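Local structure of gluconokinase (Sinorhizobium meliloti, 3T61) at residues A[54-57]-A[58-62]; A[100-103]-A[104-107]. The protein probably phosphorylates D-gluconate with ATP, giving 6-phospho-D-gluconate and ADP. One frame throughout, in Å; residues are numbered along the deposited sequence.

Interaction 1: residues A[54-57]-A[58-62]; sequences PPEN and IRKMS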
# COMPACT_ATOMS: atom_id res chain seq x y z
N PRO A 54 -7.37 2.05 3.11
CA PRO A 54 -8.25 2.36 1.98
C PRO A 54 -7.36 2.74 0.78
O PRO A 54 -6.19 3.11 0.96
CB PRO A 54 -9.10 3.52 2.50
CG PRO A 54 -8.26 4.14 3.58
CD PRO A 54 -7.62 2.95 4.25
N PRO A 55 -7.88 2.64 -0.45
CA PRO A 55 -7.14 2.96 -1.69
C PRO A 55 -6.28 4.23 -1.63
O PRO A 55 -5.14 4.23 -2.08
CB PRO A 55 -8.25 3.05 -2.73
CG PRO A 55 -9.21 2.00 -2.27
CD PRO A 55 -9.27 2.25 -0.77
N GLU A 56 -6.85 5.30 -1.09
CA GLU A 56 -6.16 6.58 -0.97
C GLU A 56 -4.84 6.45 -0.20
O GLU A 56 -3.83 7.04 -0.59
CB GLU A 56 -7.08 7.59 -0.28
CG GLU A 56 -6.57 9.03 -0.14
CD GLU A 56 -5.62 9.24 1.06
OE1 GLU A 56 -5.93 8.79 2.18
OE2 GLU A 56 -4.57 9.89 0.87
N ASN A 57 -4.85 5.67 0.88
CA ASN A 57 -3.63 5.50 1.69
C ASN A 57 -2.54 4.76 0.92
O ASN A 57 -1.39 5.17 0.92
CB ASN A 57 -3.94 4.75 3.00
CG ASN A 57 -4.75 5.59 3.99
OD1 ASN A 57 -5.05 6.76 3.74
ND2 ASN A 57 -5.10 5.00 5.13
N ILE A 58 -2.92 3.67 0.25
CA ILE A 58 -1.98 2.87 -0.53
C ILE A 58 -1.28 3.70 -1.62
O ILE A 58 -0.09 3.51 -1.90
CB ILE A 58 -2.71 1.67 -1.17
CG1 ILE A 58 -3.35 0.83 -0.06
CG2 ILE A 58 -1.74 0.82 -1.97
CD1 ILE A 58 -4.19 -0.33 -0.54
N ARG A 59 -2.02 4.62 -2.23
CA ARG A 59 -1.46 5.46 -3.27
C ARG A 59 -0.34 6.32 -2.66
O ARG A 59 0.75 6.42 -3.21
CB ARG A 59 -2.54 6.36 -3.87
CG ARG A 59 -2.14 7.12 -5.14
CD ARG A 59 -3.10 8.26 -5.38
NE ARG A 59 -4.48 7.80 -5.27
CZ ARG A 59 -5.44 8.43 -4.61
NH1 ARG A 59 -5.17 9.57 -3.98
NH2 ARG A 59 -6.66 7.92 -4.55
N LYS A 60 -0.61 6.94 -1.51
CA LYS A 60 0.40 7.76 -0.85
C LYS A 60 1.63 6.94 -0.48
O LYS A 60 2.76 7.38 -0.68
CB LYS A 60 -0.15 8.42 0.40
CG LYS A 60 -1.04 9.61 0.16
CD LYS A 60 -1.25 10.36 1.47
CE LYS A 60 -2.06 11.62 1.28
NZ LYS A 60 -2.12 12.41 2.55
N MSE A 61 1.41 5.75 0.08
CA MSE A 61 2.52 4.89 0.47
C MSE A 61 3.31 4.48 -0.76
O MSE A 61 4.54 4.40 -0.74
CB MSE A 61 1.98 3.66 1.21
CG MSE A 61 1.09 3.99 2.40
SE MSE A 61 0.34 2.40 3.25
CE MSE A 61 1.62 2.23 4.74
N SER A 62 2.59 4.25 -1.85
CA SER A 62 3.21 3.87 -3.12
C SER A 62 4.18 4.95 -3.57
O SER A 62 5.24 4.66 -4.12
CB SER A 62 2.13 3.69 -4.19
OG SER A 62 2.68 3.18 -5.38
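I58 N closes the first turn of helix 55-63 on P54 O, a weak bond at 3.4 Å, while CG1 of its side chain lies 3.8 Å from the same P54 O. The amide of R59 is held more firmly, to P55 O at 3.1 Å. Its side chain leaves with CG anti to the backbone N (chi1 -169°) and bends at chi3, which brings the guanidinium across E56, whose CA sits over one face near the rim. The carboxylate and guanidinium stand 68° apart and their charges do not touch; R59 instead pairs with E48 of the second subunit, and its side chain lies about 4 Å from a bound phosphate. The extended K60 chain crosses E56 at a slant, its CE 3.1 Å from E56 OE2, but NZ of K60 reaches that OE2 only as a long salt bridge of 3.9 Å, and the stronger mate of its ammonium is D71. With K60 replaced by an alanine, the E56 and D71 carboxylates, already close together, would probably lose the ammonium they share. M61 N binds N57 O at 3.0 Å, and CG of this selenomethionine packs 3.1 Å from the same N57 O. N57 turns its ND2 to D71 O and H53 ND1. The arrangement is the N-cap, P54, and almost the whole of a short alpha-helix, 55-63, with one flank bordering the second subunit.

Interaction 2: residues A[100-103]-A[104-107]; sequences YRDK and LRES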
# COMPACT_ATOMS: atom_id res chain seq x y z
N TYR A 100 -3.99 6.36 18.70
CA TYR A 100 -4.33 5.14 18.00
C TYR A 100 -4.48 3.93 18.91
O TYR A 100 -5.46 3.19 18.81
CB TYR A 100 -3.30 4.84 16.91
CG TYR A 100 -2.92 6.01 16.02
CD1 TYR A 100 -3.69 7.17 15.97
CD2 TYR A 100 -1.80 5.92 15.19
CE1 TYR A 100 -3.35 8.22 15.11
CE2 TYR A 100 -1.46 6.96 14.32
CZ TYR A 100 -2.24 8.10 14.29
OH TYR A 100 -1.91 9.11 13.42
N ARG A 101 -3.52 3.73 19.81
CA ARG A 101 -3.56 2.57 20.71
C ARG A 101 -4.73 2.64 21.70
O ARG A 101 -5.38 1.63 21.96
CB ARG A 101 -2.22 2.43 21.45
CG ARG A 101 -1.01 2.28 20.52
CD ARG A 101 0.28 1.97 21.28
NE ARG A 101 0.80 3.09 22.07
CZ ARG A 101 1.56 4.07 21.60
NH1 ARG A 101 1.91 4.10 20.32
NH2 ARG A 101 2.01 5.01 22.43
N ASP A 102 -4.99 3.81 22.27
CA ASP A 102 -6.10 3.94 23.22
C ASP A 102 -7.43 3.59 22.53
O ASP A 102 -8.29 2.94 23.14
CB ASP A 102 -6.18 5.35 23.82
CG ASP A 102 -5.03 5.63 24.77
OD1 ASP A 102 -4.50 4.66 25.34
OD2 ASP A 102 -4.67 6.81 24.97
N LYS A 103 -7.59 4.00 21.28
CA LYS A 103 -8.81 3.69 20.53
C LYS A 103 -8.92 2.20 20.31
O LYS A 103 -9.97 1.60 20.57
CB LYS A 103 -8.83 4.40 19.18
CG LYS A 103 -9.83 5.53 19.11
CD LYS A 103 -11.25 5.05 19.41
CE LYS A 103 -12.20 6.23 19.49
NZ LYS A 103 -13.60 5.84 19.82
N LEU A 104 -7.84 1.60 19.82
CA LEU A 104 -7.83 0.16 19.57
C LEU A 104 -8.19 -0.64 20.83
O LEU A 104 -8.87 -1.67 20.76
CB LEU A 104 -6.45 -0.26 19.05
CG LEU A 104 -6.06 0.24 17.65
CD1 LEU A 104 -4.74 -0.38 17.24
CD2 LEU A 104 -7.14 -0.15 16.63
N ARG A 105 -7.75 -0.15 21.99
CA ARG A 105 -8.06 -0.81 23.27
C ARG A 105 -9.56 -0.78 23.56
O ARG A 105 -10.10 -1.73 24.12
CB ARG A 105 -7.31 -0.13 24.42
CG ARG A 105 -5.88 -0.59 24.61
CD ARG A 105 -5.11 0.36 25.51
NE ARG A 105 -3.67 0.11 25.42
CZ ARG A 105 -2.75 1.05 25.28
NH1 ARG A 105 -3.09 2.33 25.23
NH2 ARG A 105 -1.48 0.70 25.19
N GLU A 106 -10.23 0.30 23.16
CA GLU A 106 -11.67 0.41 23.38
C GLU A 106 -12.45 -0.65 22.60
O GLU A 106 -13.60 -0.92 22.91
CB GLU A 106 -12.19 1.79 22.97
CG GLU A 106 -11.48 2.94 23.63
CD GLU A 106 -12.17 4.27 23.41
OE1 GLU A 106 -12.74 4.48 22.32
OE2 GLU A 106 -12.13 5.12 24.33
N SER A 107 -11.82 -1.24 21.59
CA SER A 107 -12.48 -2.27 20.79
C SER A 107 -12.44 -3.61 21.50
O SER A 107 -13.04 -4.58 21.05
CB SER A 107 -11.82 -2.38 19.41
OG SER A 107 -11.93 -1.16 18.70
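L104 N donates to Y100 O at 3.0 Å and R105 N to R101 O at the same length, the i to i+4 pattern of helix 98-106, which packs beside helix 69-83 in this parallel alpha/beta fold of P-loop kinase type. E106 N follows with D102 O, and also makes a weak bond to K103 O. L104 CG comes close to the Y100 carbonyl, 3.2 Å from Y100 O. In nonpolar contacts, the L104 side chain meets I79 of the neighbouring helix and L112. R101 CB lies over one face of the R105 guanidinium, 3.9 Å from NH1 of R105, and both arginines touch F114 of strand 113-118. Their charged ends approach each other, but E154 gives one carboxylate oxygen to R101 NH2 and the other to R105 NH2, which probably offsets the repulsion. Y100 OH is bound by D69 and R72, and its ring meets W73 edge-to-face. Two charge pairs of i to i+3 spacing complete the contact. D102 OD1 comes in at the guanidinium edge, 2.7 Å from R105 NH1, yet the N-H...O angle is only 117°, so the hydrogen bond within this salt bridge is weak; the two flat groups are 46° apart. K103 bends at chi2 (-58°) to carry its tail across to E106, and K103 NZ meets E106 OE1 nearly along the C-O axis at 3.0 Å.

How the interactions relate
Both are local contacts along about two turns of helix, in different helices, with centres about 23 Å apart and nearest atoms about 10 Å apart. Interaction 1 lies farther from the centre of the chain, in helix 55-63, where one flank meets the second subunit and a phosphate binds nearby. Interaction 2 sits closer to the centre, in helix 98-106, packed against helix 69-83 and strand 113-118 and touching no other chain. Interaction 1 has two buried residues and none fully exposed; interaction 2 spans a wider range, with three buried and two exposed. Interaction 1 has one long internal charge pair, its stronger partners lying outside; interaction 2 has two close internal pairs as well as E154.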